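Sporozoite surface protein 2 (Plasmodium vivax, PDB 4HQO) acts as an adhesive receptor for gliding motility on the malaria sporozoite surface, here represented by its metal-binding VWA domain and its thrombospondin type 1 domain. Local coordinates at residues V155-I160 against R172-C177; P221-S226 against T233-R238; C15-D20 against R55-L60. The protein carries 4 engineered substitutions. All blocks are in the same frame, centred on the assembly; numbering follows the deposited sequence.

In the fold
Contacts 1 and 3 belong to the von Willebrand factor type A domain and meet the same mixed sheet: 155-160 and 19-20 lie on two strands separated by strand 126-133. Their centres are 21 Å apart and their nearest atoms about 7 Å. Contact 2 sits in the thrombospondin type 1 domain, with its centre 62 Å from that of contact 1 and 47 Å from that of contact 3, a separation that reflects the elongated chain. The Ile-174 side chain of contact 1 is about 13 Å from the magnesium ion and the Asp-20 side chain of contact 3 about 12 Å from the sodium ion, whereas contact 2 approaches the glycan: the Ser-226 side chain is about 8 Å from the glucose.

Contact 1 of 3, residues V155-I160 against R172-C177; sequences VRLAVI and RLIAGC. Engineered in segment 155-160: Arg-156 (natural residue Ser).
Val-159 and Ala-175 make the tightest apolar touch between strand 156-161 and the end of helix 168-175, with Val-159 CG2 3.5 Å from Ala-175 CB. The same methyl reaches Ile-174 CG2 at 4.0 Å, and so beds against two successive helix residues. Its position follows from the first torsion of Val-159, -175°, which sets CG1 anti to the backbone N and turns CG2 away from the carbonyl carbon. Two residues earlier on the same side of the strand, Leu-157 presents CD2 to the helix end, where it lies 3.3 Å from Ile-174 O and only loosely, at 4.4 Å, from Ile-174 CG1. That carbonyl O accepts a hydrogen bond from Lys-151 NZ, whose side chain also packs on Leu-157. A water donates to Leu-157 O at 2.8 Å; its link to Ala-175 O is too short to be relied on. The helix finishes in a Schellman motif: Gly-176 adopts positive phi, and Cys-177 N bonds back to Arg-172 O at 2.9 Å. Cys-177 CB covers one face of the Arg-172 guanidinium, and its sulfur is tied to Cys-184 in a disulfide. Further out, Leu-144 and Ala-147 of helix 140-152 pack on Ile-174, while Val-129 of the adjacent strand supports Leu-157. This is helix-on-sheet packing within the beta-alpha-beta unit of strand 156-161, helix 168-175 and strand 187-188, characteristic of the Rossmann-like VWA fold.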
ATOM      1  N   VAL A 155       1.899   0.294  -9.172  1.00 40.37           N
ATOM      2  CA  VAL A 155       0.945   1.178  -8.511  1.00 33.59           C
ATOM      3  C   VAL A 155      -0.346   1.198  -9.330  1.00 36.27           C
ATOM      4  O   VAL A 155      -0.300   1.323 -10.551  1.00 37.79           O
ATOM      5  CB  VAL A 155       1.506   2.622  -8.376  1.00 36.07           C
ATOM      6  CG1 VAL A 155       0.522   3.518  -7.651  1.00 34.50           C
ATOM      7  CG2 VAL A 155       2.854   2.623  -7.650  1.00 28.76           C
ATOM      8  N   ARG A 156      -1.495   1.064  -8.669  1.00 37.27           N
ATOM      9  CA  ARG A 156      -2.780   1.195  -9.360  1.00 32.56           C
ATOM     10  C   ARG A 156      -3.197   2.656  -9.364  1.00 32.15           C
ATOM     11  O   ARG A 156      -2.971   3.361  -8.385  1.00 33.72           O
ATOM     12  CB  ARG A 156      -3.863   0.348  -8.680  1.00 33.96           C
ATOM     13  CG  ARG A 156      -3.616  -1.156  -8.750  1.00 60.58           C
ATOM     14  CD  ARG A 156      -2.909  -1.670  -7.501  1.00 73.59           C
ATOM     15  NE  ARG A 156      -2.663  -3.111  -7.555  1.00 89.22           N
ATOM     16  CZ  ARG A 156      -3.561  -4.041  -7.238  1.00 95.38           C
ATOM     17  NH1 ARG A 156      -4.781  -3.688  -6.846  1.00 93.56           N
ATOM     18  NH2 ARG A 156      -3.240  -5.326  -7.317  1.00 98.13           N
ATOM     19  N   LEU A 157      -3.796   3.114 -10.460  1.00 36.94           N
ATOM     20  CA  LEU A 157      -4.217   4.511 -10.577  1.00 33.93           C
ATOM     21  C   LEU A 157      -5.672   4.629 -10.996  1.00 33.21           C
ATOM     22  O   LEU A 157      -6.077   4.121 -12.044  1.00 34.90           O
ATOM     23  CB  LEU A 157      -3.343   5.282 -11.579  1.00 35.14           C
ATOM     24  CG  LEU A 157      -3.834   6.704 -11.911  1.00 34.66           C
ATOM     25  CD1 LEU A 157      -3.680   7.643 -10.718  1.00 35.10           C
ATOM     26  CD2 LEU A 157      -3.131   7.295 -13.146  1.00 35.42           C
ATOM     27  N   ALA A 158      -6.460   5.303 -10.169  1.00 31.17           N
ATOM     28  CA  ALA A 158      -7.837   5.582 -10.521  1.00 36.75           C
ATOM     29  C   ALA A 158      -7.975   7.088 -10.637  1.00 31.35           C
ATOM     30  O   ALA A 158      -7.431   7.838  -9.815  1.00 29.32           O
ATOM     31  CB  ALA A 158      -8.793   5.023  -9.467  1.00 30.69           C
ATOM     32  N   VAL A 159      -8.678   7.537 -11.671  1.00 31.49           N
ATOM     33  CA  VAL A 159      -8.883   8.968 -11.866  1.00 30.86           C
ATOM     34  C   VAL A 159     -10.345   9.332 -11.632  1.00 29.54           C
ATOM     35  O   VAL A 159     -11.246   8.672 -12.157  1.00 36.44           O
ATOM     36  CB  VAL A 159      -8.434   9.437 -13.277  1.00 30.19           C
ATOM     37  CG1 VAL A 159      -8.556  10.960 -13.400  1.00 30.61           C
ATOM     38  CG2 VAL A 159      -6.996   8.995 -13.552  1.00 32.35           C
ATOM     39  N   ILE A 160     -10.573  10.370 -10.828  1.00 32.51           N
ATOM     40  CA  ILE A 160     -11.923  10.894 -10.600  1.00 34.71           C
ATOM     41  C   ILE A 160     -12.010  12.305 -11.168  1.00 31.41           C
ATOM     42  O   ILE A 160     -11.245  13.188 -10.784  1.00 29.95           O
ATOM     43  CB  ILE A 160     -12.275  10.949  -9.103  1.00 30.07           C
ATOM     44  CG1 ILE A 160     -12.053   9.586  -8.450  1.00 30.03           C
ATOM     45  CG2 ILE A 160     -13.736  11.396  -8.907  1.00 28.82           C
ATOM     46  CD1 ILE A 160     -12.877   8.502  -9.051  1.00 34.00           C
ATOM     47  N   ARG A 172      -8.805  10.408 -19.309  1.00 31.06           N
ATOM     48  CA  ARG A 172      -8.866   9.040 -19.799  1.00 37.16           C
ATOM     49  C   ARG A 172      -7.477   8.571 -20.209  1.00 42.34           C
ATOM     50  O   ARG A 172      -7.112   7.412 -20.006  1.00 37.95           O
ATOM     51  CB  ARG A 172      -9.823   8.924 -20.991  1.00 41.20           C
ATOM     52  CG  ARG A 172     -11.304   9.020 -20.636  1.00 40.14           C
ATOM     53  CD  ARG A 172     -12.189   8.840 -21.867  1.00 51.56           C
ATOM     54  NE  ARG A 172     -12.754   7.494 -21.939  1.00 74.75           N
ATOM     55  CZ  ARG A 172     -12.332   6.541 -22.765  1.00 84.81           C
ATOM     56  NH1 ARG A 172     -11.339   6.777 -23.612  1.00 89.42           N
ATOM     57  NH2 ARG A 172     -12.912   5.349 -22.749  1.00 87.74           N
ATOM     58  N   LEU A 173      -6.702   9.480 -20.789  1.00 38.66           N
ATOM     59  CA  LEU A 173      -5.364   9.141 -21.243  1.00 45.38           C
ATOM     60  C   LEU A 173      -4.479   8.787 -20.050  1.00 31.15           C
ATOM     61  O   LEU A 173      -3.855   7.738 -20.027  1.00 40.16           O
ATOM     62  CB  LEU A 173      -4.760  10.286 -22.060  1.00 40.72           C
ATOM     63  CG  LEU A 173      -3.416  10.003 -22.721  1.00 38.63           C
ATOM     64  CD1 LEU A 173      -3.523   8.815 -23.663  1.00 38.27           C
ATOM     65  CD2 LEU A 173      -2.941  11.244 -23.468  1.00 44.67           C
ATOM     66  N   ILE A 174      -4.452   9.641 -19.041  1.00 34.23           N
ATOM     67  CA  ILE A 174      -3.609   9.369 -17.885  1.00 36.85           C
ATOM     68  C   ILE A 174      -4.111   8.149 -17.096  1.00 44.03           C
ATOM     69  O   ILE A 174      -3.330   7.459 -16.447  1.00 38.09           O
ATOM     70  CB  ILE A 174      -3.428  10.616 -16.980  1.00 34.89           C
ATOM     71  CG1 ILE A 174      -2.222  10.433 -16.055  1.00 36.05           C
ATOM     72  CG2 ILE A 174      -4.712  10.926 -16.164  1.00 29.61           C
ATOM     73  CD1 ILE A 174      -1.799  11.704 -15.336  1.00 29.10           C
ATOM     74  N   ALA A 175      -5.406   7.865 -17.182  1.00 42.79           N
ATOM     75  CA  ALA A 175      -5.975   6.704 -16.490  1.00 40.99           C
ATOM     76  C   ALA A 175      -5.668   5.401 -17.231  1.00 43.13           C
ATOM     77  O   ALA A 175      -5.742   4.313 -16.661  1.00 40.04           O
ATOM     78  CB  ALA A 175      -7.474   6.866 -16.318  1.00 29.30           C
ATOM     79  N   GLY A 176      -5.324   5.514 -18.506  1.00 34.43           N
ATOM     80  CA  GLY A 176      -5.011   4.342 -19.296  1.00 40.57           C
ATOM     81  C   GLY A 176      -6.234   3.725 -19.943  1.00 45.56           C
ATOM     82  O   GLY A 176      -6.238   2.540 -20.256  1.00 45.10           O
ATOM     83  N   CYS A 177      -7.281   4.520 -20.142  1.00 43.69           N
ATOM     84  CA  CYS A 177      -8.462   4.036 -20.848  1.00 42.15           C
ATOM     85  C   CYS A 177      -8.102   3.834 -22.314  1.00 47.61           C
ATOM     86  O   CYS A 177      -7.320   4.597 -22.871  1.00 57.94           O
ATOM     87  CB  CYS A 177      -9.624   5.033 -20.722  1.00 41.23           C
ATOM     88  SG  CYS A 177     -10.167   5.376 -19.007  1.00 48.63           S
TER
HETATM   89  O   HOH W   1      -4.732   3.619 -14.437  1.00 39.58           O

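Contact 2 of 3, residues P221-S226 against T233-R238; sequences PWTACS and THSRSR
Thr-223 and Ser-235 pair where the irregular segment 221-226 runs roughly antiparallel, 158° apart in direction, to strand 232-237. Thr-223 N donates to Ser-235 O at 2.8 Å. At the far end Ser-226 N bonds to Thr-233 O. Side-chain hydroxyls take over where backbone pairing is incomplete: Ser-235 N gives a nearly straight bond to Thr-223 OG1 at 3.1 Å, and Thr-233 N another to Ser-226 OG at 2.8 Å. Thr-223 OG1 and Ser-226 OG both sit between the backbone N and the carbonyl carbon of their own residues, which directs them to the strand. The indole of Trp-222 is held between two strand side chains. On one face, Arg-236 CD makes a CH-pi contact 3.5 Å from the centroid of the five-membered ring. The Arg-236 chain is extended from CG to NE, and its guanidinium plane stands just 10° from that of the indole, with NE 3.4 Å from Trp-222 CZ2. This Trp-Arg layering is characteristic of the thrombospondin type 1 repeat; Trp-219 extends it through cation-pi contacts with Arg-236 and Arg-238. Over the opposite face of Trp-222, His-234 forms an offset stack with the six-membered ring, centroids 4.4 Å apart; its ND1 donates in the ring plane to Thr-223 O at 2.9 Å, fixing the imidazole's rotation.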
ATOM      1  N   PRO A 221      28.594 -28.720  14.953  1.00 73.44           N
ATOM      2  CA  PRO A 221      29.009 -30.124  15.035  1.00 66.38           C
ATOM      3  C   PRO A 221      28.372 -30.861  16.207  1.00 64.23           C
ATOM      4  O   PRO A 221      28.100 -30.251  17.240  1.00 68.44           O
ATOM      5  CB  PRO A 221      30.520 -30.022  15.252  1.00 69.26           C
ATOM      6  CG  PRO A 221      30.897 -28.748  14.593  1.00 72.72           C
ATOM      7  CD  PRO A 221      29.752 -27.813  14.851  1.00 70.73           C
ATOM      8  N   TRP A 222      28.138 -32.160  16.034  1.00 76.81           N
ATOM      9  CA  TRP A 222      27.685 -33.022  17.121  1.00 67.20           C
ATOM     10  C   TRP A 222      28.660 -32.947  18.284  1.00 62.99           C
ATOM     11  O   TRP A 222      29.868 -32.846  18.082  1.00 60.43           O
ATOM     12  CB  TRP A 222      27.583 -34.476  16.654  1.00 61.00           C
ATOM     13  CG  TRP A 222      26.392 -34.769  15.794  1.00 62.68           C
ATOM     14  CD1 TRP A 222      26.364 -34.850  14.433  1.00 64.90           C
ATOM     15  CD2 TRP A 222      25.054 -35.027  16.239  1.00 67.88           C
ATOM     16  NE1 TRP A 222      25.090 -35.141  14.002  1.00 69.01           N
ATOM     17  CE2 TRP A 222      24.269 -35.257  15.092  1.00 73.13           C
ATOM     18  CE3 TRP A 222      24.446 -35.087  17.499  1.00 65.86           C
ATOM     19  CZ2 TRP A 222      22.904 -35.538  15.164  1.00 75.40           C
ATOM     20  CZ3 TRP A 222      23.091 -35.369  17.569  1.00 67.75           C
ATOM     21  CH2 TRP A 222      22.335 -35.589  16.407  1.00 72.38           C
ATOM     22  N   THR A 223      28.137 -32.990  19.503  1.00 59.41           N
ATOM     23  CA  THR A 223      28.988 -33.029  20.680  1.00 60.42           C
ATOM     24  C   THR A 223      29.540 -34.442  20.859  1.00 61.76           C
ATOM     25  O   THR A 223      29.068 -35.388  20.220  1.00 56.08           O
ATOM     26  CB  THR A 223      28.220 -32.622  21.960  1.00 61.87           C
ATOM     27  OG1 THR A 223      27.203 -33.591  22.242  1.00 59.57           O
ATOM     28  CG2 THR A 223      27.581 -31.249  21.794  1.00 62.12           C
ATOM     29  N   ALA A 224      30.543 -34.578  21.720  1.00 56.47           N
ATOM     30  CA  ALA A 224      31.076 -35.890  22.064  1.00 54.06           C
ATOM     31  C   ALA A 224      30.001 -36.690  22.788  1.00 56.48           C
ATOM     32  O   ALA A 224      29.080 -36.114  23.371  1.00 55.87           O
ATOM     33  CB  ALA A 224      32.307 -35.743  22.944  1.00 53.83           C
ATOM     34  N   CYS A 225      30.116 -38.014  22.747  1.00 53.44           N
ATOM     35  CA  CYS A 225      29.168 -38.879  23.438  1.00 63.11           C
ATOM     36  C   CYS A 225      29.188 -38.595  24.938  1.00 60.02           C
ATOM     37  O   CYS A 225      30.238 -38.271  25.498  1.00 53.80           O
ATOM     38  CB  CYS A 225      29.481 -40.353  23.169  1.00 64.23           C
ATOM     39  SG  CYS A 225      28.131 -41.488  23.581  1.00 76.24           S
ATOM     40  N   SER A 226      28.024 -38.710  25.579  1.00 60.90           N
ATOM     41  CA  SER A 226      27.886 -38.395  27.003  1.00 60.68           C
ATOM     42  C   SER A 226      28.698 -39.344  27.875  1.00 57.67           C
ATOM     43  O   SER A 226      29.067 -39.004  28.998  1.00 58.65           O
ATOM     44  CB  SER A 226      26.413 -38.412  27.434  1.00 60.29           C
ATOM     45  OG  SER A 226      25.803 -39.661  27.150  1.00 60.76           O
ATOM     46  N   THR A 233      24.320 -40.514  24.940  1.00 73.60           N
ATOM     47  CA  THR A 233      23.660 -39.584  24.028  1.00 76.44           C
ATOM     48  C   THR A 233      24.561 -38.399  23.714  1.00 65.75           C
ATOM     49  O   THR A 233      25.385 -38.000  24.534  1.00 62.99           O
ATOM     50  CB  THR A 233      22.334 -39.026  24.617  1.00 74.74           C
ATOM     51  OG1 THR A 233      22.606 -38.287  25.816  1.00 72.97           O
ATOM     52  CG2 THR A 233      21.345 -40.146  24.919  1.00 75.07           C
ATOM     53  N   HIS A 234      24.399 -37.836  22.523  1.00 65.77           N
ATOM     54  CA  HIS A 234      25.031 -36.562  22.199  1.00 73.12           C
ATOM     55  C   HIS A 234      24.055 -35.678  21.430  1.00 74.56           C
ATOM     56  O   HIS A 234      23.025 -36.149  20.950  1.00 71.97           O
ATOM     57  CB  HIS A 234      26.348 -36.753  21.432  1.00 70.14           C
ATOM     58  CG  HIS A 234      26.189 -37.350  20.066  1.00 63.89           C
ATOM     59  ND1 HIS A 234      27.052 -37.068  19.029  1.00 60.04           N
ATOM     60  CD2 HIS A 234      25.282 -38.225  19.570  1.00 67.89           C
ATOM     61  CE1 HIS A 234      26.678 -37.734  17.951  1.00 62.45           C
ATOM     62  NE2 HIS A 234      25.607 -38.446  18.253  1.00 66.43           N
ATOM     63  N   SER A 235      24.374 -34.393  21.319  1.00 73.68           N
ATOM     64  CA  SER A 235      23.461 -33.458  20.680  1.00 76.28           C
ATOM     65  C   SER A 235      24.169 -32.533  19.697  1.00 71.27           C
ATOM     66  O   SER A 235      25.396 -32.493  19.639  1.00 66.95           O
ATOM     67  CB  SER A 235      22.750 -32.617  21.743  1.00 79.73           C
ATOM     68  OG  SER A 235      23.637 -31.664  22.302  1.00 66.29           O
ATOM     69  N   ARG A 236      23.383 -31.794  18.923  1.00 72.31           N
ATOM     70  CA  ARG A 236      23.915 -30.682  18.150  1.00 67.11           C
ATOM     71  C   ARG A 236      22.935 -29.515  18.151  1.00 75.12           C
ATOM     72  O   ARG A 236      21.718 -29.709  18.152  1.00 78.53           O
ATOM     73  CB  ARG A 236      24.285 -31.104  16.726  1.00 66.99           C
ATOM     74  CG  ARG A 236      23.164 -31.711  15.909  1.00 68.63           C
ATOM     75  CD  ARG A 236      23.659 -31.993  14.501  1.00 70.63           C
ATOM     76  NE  ARG A 236      22.610 -32.489  13.615  1.00 72.27           N
ATOM     77  CZ  ARG A 236      22.785 -32.722  12.319  1.00 77.27           C
ATOM     78  NH1 ARG A 236      23.969 -32.500  11.764  1.00 72.90           N
ATOM     79  NH2 ARG A 236      21.781 -33.174  11.577  1.00 76.34           N
ATOM     80  N   SER A 237      23.474 -28.301  18.172  1.00 80.06           N
ATOM     81  CA  SER A 237      22.650 -27.100  18.252  1.00 86.19           C
ATOM     82  C   SER A 237      22.889 -26.170  17.067  1.00 86.28           C
ATOM     83  O   SER A 237      23.770 -26.410  16.241  1.00 82.89           O
ATOM     84  CB  SER A 237      22.918 -26.356  19.564  1.00 85.76           C
ATOM     85  OG  SER A 237      22.610 -27.166  20.685  1.00 74.40           O
ATOM     86  N   ARG A 238      22.091 -25.111  16.992  1.00 79.36           N
ATOM     87  CA  ARG A 238      22.242 -24.094  15.959  1.00 82.38           C
ATOM     88  C   ARG A 238      21.424 -22.867  16.345  1.00 85.55           C
ATOM     89  O   ARG A 238      20.436 -22.987  17.070  1.00 87.11           O
ATOM     90  CB  ARG A 238      21.789 -24.627  14.594  1.00 82.13           C
ATOM     91  CG  ARG A 238      20.322 -25.007  14.531  1.00 86.72           C
ATOM     92  CD  ARG A 238      19.900 -25.364  13.117  1.00 85.53           C
ATOM     93  NE  ARG A 238      18.602 -26.034  13.094  1.00 86.83           N
ATOM     94  CZ  ARG A 238      18.063 -26.585  12.011  1.00 87.63           C
ATOM     95  NH1 ARG A 238      18.709 -26.543  10.854  1.00 88.25           N
ATOM     96  NH2 ARG A 238      16.881 -27.179  12.086  1.00 89.32           N
TER
HETATM   97  O   HOH W   2      26.197 -28.452  18.764  1.00 65.14           O

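Contact 3 of 3, residues C15-D20 against R55-L60; sequences CNEQVD and RDTINL. Engineered in segment 15-20: Gln-18 (natural residue Ser).
Asp-56 meets the turn before strand 19-26 through its carbonyl, since Asp-56 O lies 3.5 Å from both Glu-17 CG and Gln-18 CG. A water donates to Asp-56 O and to Glu-17 OE2 and accepts from Gln-18 NE2, so one molecule ties three residues together; Gln-18 is an engineered residue. The bend of Glu-17 at chi2 (-79°) brings its carboxylate to this water. Thr-57 follows; its side chain crosses that of Glu-17 at about a right angle, CG2 4.0 Å from Glu-17 CG, and its CA forms a C-H...O contact with Glu-17 O. Its hydroxyl is engaged by Ser-54. Thr-57 O accepts Val-19 N at 3.2 Å and also receives Arg-122 NH1, two bonds gripping one oxygen. Ile-58 is bridged with Val-19, their side chains on one face of the sheet and touching from Ile-58 CG1 to Val-19 CB at 4.0 Å. Asn-59 N then donates to Val-19 O at 2.8 Å. On the other face Asn-59 runs alongside Asp-20, both pointing the same way, with Asp-20 OD1 4.0 Å from Asn-59 CB. The charge of Asp-20 is answered by a salt bridge to Arg-122 NE and a bond from Gln-127, so Arg-122 bonds to both segments, at Thr-57 O and Asp-20 OD1. These parallel bridges open the pairing of strands 19-26 and 58-65, joined through helix 33-49 in a beta-alpha-beta crossover of the VWA domain's central sheet.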
ATOM      1  N   CYS A  15      -3.586 -12.464   3.202  1.00 52.54           N
ATOM      2  CA  CYS A  15      -4.595 -11.587   2.633  1.00 44.93           C
ATOM      3  C   CYS A  15      -3.931 -10.330   2.097  1.00 51.54           C
ATOM      4  O   CYS A  15      -2.751 -10.071   2.351  1.00 51.86           O
ATOM      5  CB  CYS A  15      -5.651 -11.202   3.678  1.00 49.95           C
ATOM      6  SG  CYS A  15      -6.519 -12.579   4.481  1.00 58.53           S
ATOM      7  N   ASN A  16      -4.701  -9.551   1.355  1.00 41.67           N
ATOM      8  CA  ASN A  16      -4.230  -8.292   0.820  1.00 46.29           C
ATOM      9  C   ASN A  16      -4.936  -7.148   1.534  1.00 49.22           C
ATOM     10  O   ASN A  16      -5.448  -6.227   0.900  1.00 47.62           O
ATOM     11  CB  ASN A  16      -4.513  -8.236  -0.677  1.00 56.29           C
ATOM     12  CG  ASN A  16      -5.991  -8.361  -0.993  1.00 53.61           C
ATOM     13  OD1 ASN A  16      -6.789  -8.778  -0.144  1.00 54.41           O
ATOM     14  ND2 ASN A  16      -6.366  -8.001  -2.214  1.00 54.47           N
ATOM     15  N   GLU A  17      -4.979  -7.218   2.861  1.00 43.35           N
ATOM     16  CA  GLU A  17      -5.754  -6.256   3.635  1.00 44.64           C
ATOM     17  C   GLU A  17      -5.067  -4.890   3.736  1.00 42.53           C
ATOM     18  O   GLU A  17      -5.723  -3.872   3.946  1.00 42.52           O
ATOM     19  CB  GLU A  17      -6.084  -6.812   5.029  1.00 42.31           C
ATOM     20  CG  GLU A  17      -4.929  -6.794   6.019  1.00 46.44           C
ATOM     21  CD  GLU A  17      -3.935  -7.928   5.806  1.00 51.31           C
ATOM     22  OE1 GLU A  17      -4.139  -8.750   4.889  1.00 57.86           O
ATOM     23  OE2 GLU A  17      -2.940  -7.996   6.561  1.00 55.40           O
ATOM     24  N   GLN A  18      -3.747  -4.871   3.582  1.00 35.22           N
ATOM     25  CA  GLN A  18      -3.004  -3.621   3.625  1.00 35.44           C
ATOM     26  C   GLN A  18      -3.137  -2.876   2.301  1.00 37.53           C
ATOM     27  O   GLN A  18      -2.860  -3.435   1.237  1.00 38.92           O
ATOM     28  CB  GLN A  18      -1.531  -3.880   3.945  1.00 33.23           C
ATOM     29  CG  GLN A  18      -1.311  -4.590   5.263  1.00 37.32           C
ATOM     30  CD  GLN A  18       0.146  -4.618   5.682  1.00 49.46           C
ATOM     31  OE1 GLN A  18       1.019  -4.136   4.965  1.00 47.92           O
ATOM     32  NE2 GLN A  18       0.416  -5.189   6.848  1.00 59.54           N
ATOM     33  N   VAL A  19      -3.590  -1.626   2.379  1.00 33.26           N
ATOM     34  CA  VAL A  19      -3.698  -0.745   1.218  1.00 30.68           C
ATOM     35  C   VAL A  19      -3.125   0.617   1.587  1.00 34.28           C
ATOM     36  O   VAL A  19      -3.548   1.217   2.573  1.00 29.19           O
ATOM     37  CB  VAL A  19      -5.167  -0.543   0.767  1.00 26.38           C
ATOM     38  CG1 VAL A  19      -5.237   0.392  -0.452  1.00 29.05           C
ATOM     39  CG2 VAL A  19      -5.830  -1.880   0.451  1.00 27.07           C
ATOM     40  N   ASP A  20      -2.137   1.084   0.826  1.00 29.82           N
ATOM     41  CA  ASP A  20      -1.644   2.453   0.974  1.00 24.97           C
ATOM     42  C   ASP A  20      -2.331   3.279  -0.101  1.00 29.35           C
ATOM     43  O   ASP A  20      -2.088   3.073  -1.289  1.00 28.31           O
ATOM     44  CB  ASP A  20      -0.137   2.529   0.779  1.00 24.29           C
ATOM     45  CG  ASP A  20       0.632   1.938   1.930  1.00 34.52           C
ATOM     46  OD1 ASP A  20       0.113   1.939   3.070  1.00 28.38           O
ATOM     47  OD2 ASP A  20       1.770   1.483   1.689  1.00 29.70           O
ATOM     48  N   ARG A  55      -5.102   0.844  11.361  1.00 35.80           N
ATOM     49  CA  ARG A  55      -3.661   0.633  11.378  1.00 33.32           C
ATOM     50  C   ARG A  55      -3.238  -0.502  10.441  1.00 36.07           C
ATOM     51  O   ARG A  55      -2.350  -0.323   9.612  1.00 37.63           O
ATOM     52  CB  ARG A  55      -3.202   0.349  12.810  1.00 34.57           C
ATOM     53  CG  ARG A  55      -1.870  -0.366  12.907  1.00 41.67           C
ATOM     54  CD  ARG A  55      -0.736   0.592  12.686  1.00 48.74           C
ATOM     55  NE  ARG A  55      -0.746   1.618  13.721  1.00 58.59           N
ATOM     56  CZ  ARG A  55      -0.565   2.915  13.496  1.00 59.14           C
ATOM     57  NH1 ARG A  55      -0.345   3.367  12.253  1.00 41.55           N
ATOM     58  NH2 ARG A  55      -0.605   3.758  14.526  1.00 55.30           N
ATOM     59  N   ASP A  56      -3.904  -1.650  10.551  1.00 35.51           N
ATOM     60  CA  ASP A  56      -3.491  -2.855   9.821  1.00 39.76           C
ATOM     61  C   ASP A  56      -4.069  -2.999   8.414  1.00 38.44           C
ATOM     62  O   ASP A  56      -3.725  -3.941   7.698  1.00 37.98           O
ATOM     63  CB  ASP A  56      -3.848  -4.115  10.621  1.00 44.66           C
ATOM     64  CG  ASP A  56      -3.147  -4.172  11.963  1.00 55.44           C
ATOM     65  OD1 ASP A  56      -2.039  -3.594  12.078  1.00 60.64           O
ATOM     66  OD2 ASP A  56      -3.707  -4.793  12.898  1.00 66.09           O
ATOM     67  N   THR A  57      -4.966  -2.104   8.019  1.00 30.82           N
ATOM     68  CA  THR A  57      -5.590  -2.256   6.707  1.00 31.57           C
ATOM     69  C   THR A  57      -5.350  -1.037   5.805  1.00 36.27           C
ATOM     70  O   THR A  57      -4.217  -0.806   5.363  1.00 32.34           O
ATOM     71  CB  THR A  57      -7.096  -2.670   6.795  1.00 41.82           C
ATOM     72  OG1 THR A  57      -7.878  -1.619   7.374  1.00 33.59           O
ATOM     73  CG2 THR A  57      -7.260  -3.938   7.640  1.00 33.54           C
ATOM     74  N   ILE A  58      -6.388  -0.258   5.527  1.00 36.08           N
ATOM     75  CA  ILE A  58      -6.202   0.911   4.658  1.00 28.21           C
ATOM     76  C   ILE A  58      -5.565   2.085   5.406  1.00 30.82           C
ATOM     77  O   ILE A  58      -6.045   2.486   6.462  1.00 28.33           O
ATOM     78  CB  ILE A  58      -7.526   1.344   3.992  1.00 27.95           C
ATOM     79  CG1 ILE A  58      -8.201   0.127   3.346  1.00 36.24           C
ATOM     80  CG2 ILE A  58      -7.269   2.434   2.954  1.00 29.67           C
ATOM     81  CD1 ILE A  58      -9.504   0.431   2.629  1.00 37.10           C
ATOM     82  N   ASN A  59      -4.466   2.608   4.864  1.00 32.86           N
ATOM     83  CA  ASN A  59      -3.838   3.822   5.385  1.00 26.92           C
ATOM     84  C   ASN A  59      -3.922   4.917   4.329  1.00 34.92           C
ATOM     85  O   ASN A  59      -3.540   4.721   3.170  1.00 29.13           O
ATOM     86  CB  ASN A  59      -2.366   3.600   5.744  1.00 28.68           C
ATOM     87  CG  ASN A  59      -2.160   2.595   6.873  1.00 34.43           C
ATOM     88  OD1 ASN A  59      -3.105   1.957   7.365  1.00 34.96           O
ATOM     89  ND2 ASN A  59      -0.905   2.440   7.280  1.00 24.41           N
ATOM     90  N   LEU A  60      -4.418   6.075   4.731  1.00 29.32           N
ATOM     91  CA  LEU A  60      -4.646   7.164   3.799  1.00 27.26           C
ATOM     92  C   LEU A  60      -3.459   8.131   3.772  1.00 25.19           C
ATOM     93  O   LEU A  60      -2.894   8.464   4.811  1.00 29.35           O
ATOM     94  CB  LEU A  60      -5.936   7.902   4.188  1.00 28.42           C
ATOM     95  CG  LEU A  60      -6.351   9.121   3.363  1.00 36.48           C
ATOM     96  CD1 LEU A  60      -6.703   8.703   1.944  1.00 23.64           C
ATOM     97  CD2 LEU A  60      -7.531   9.856   4.034  1.00 31.33           C
TER
HETATM   98  O   HOH W   3      -1.982  -5.981   8.412  1.00 43.48           O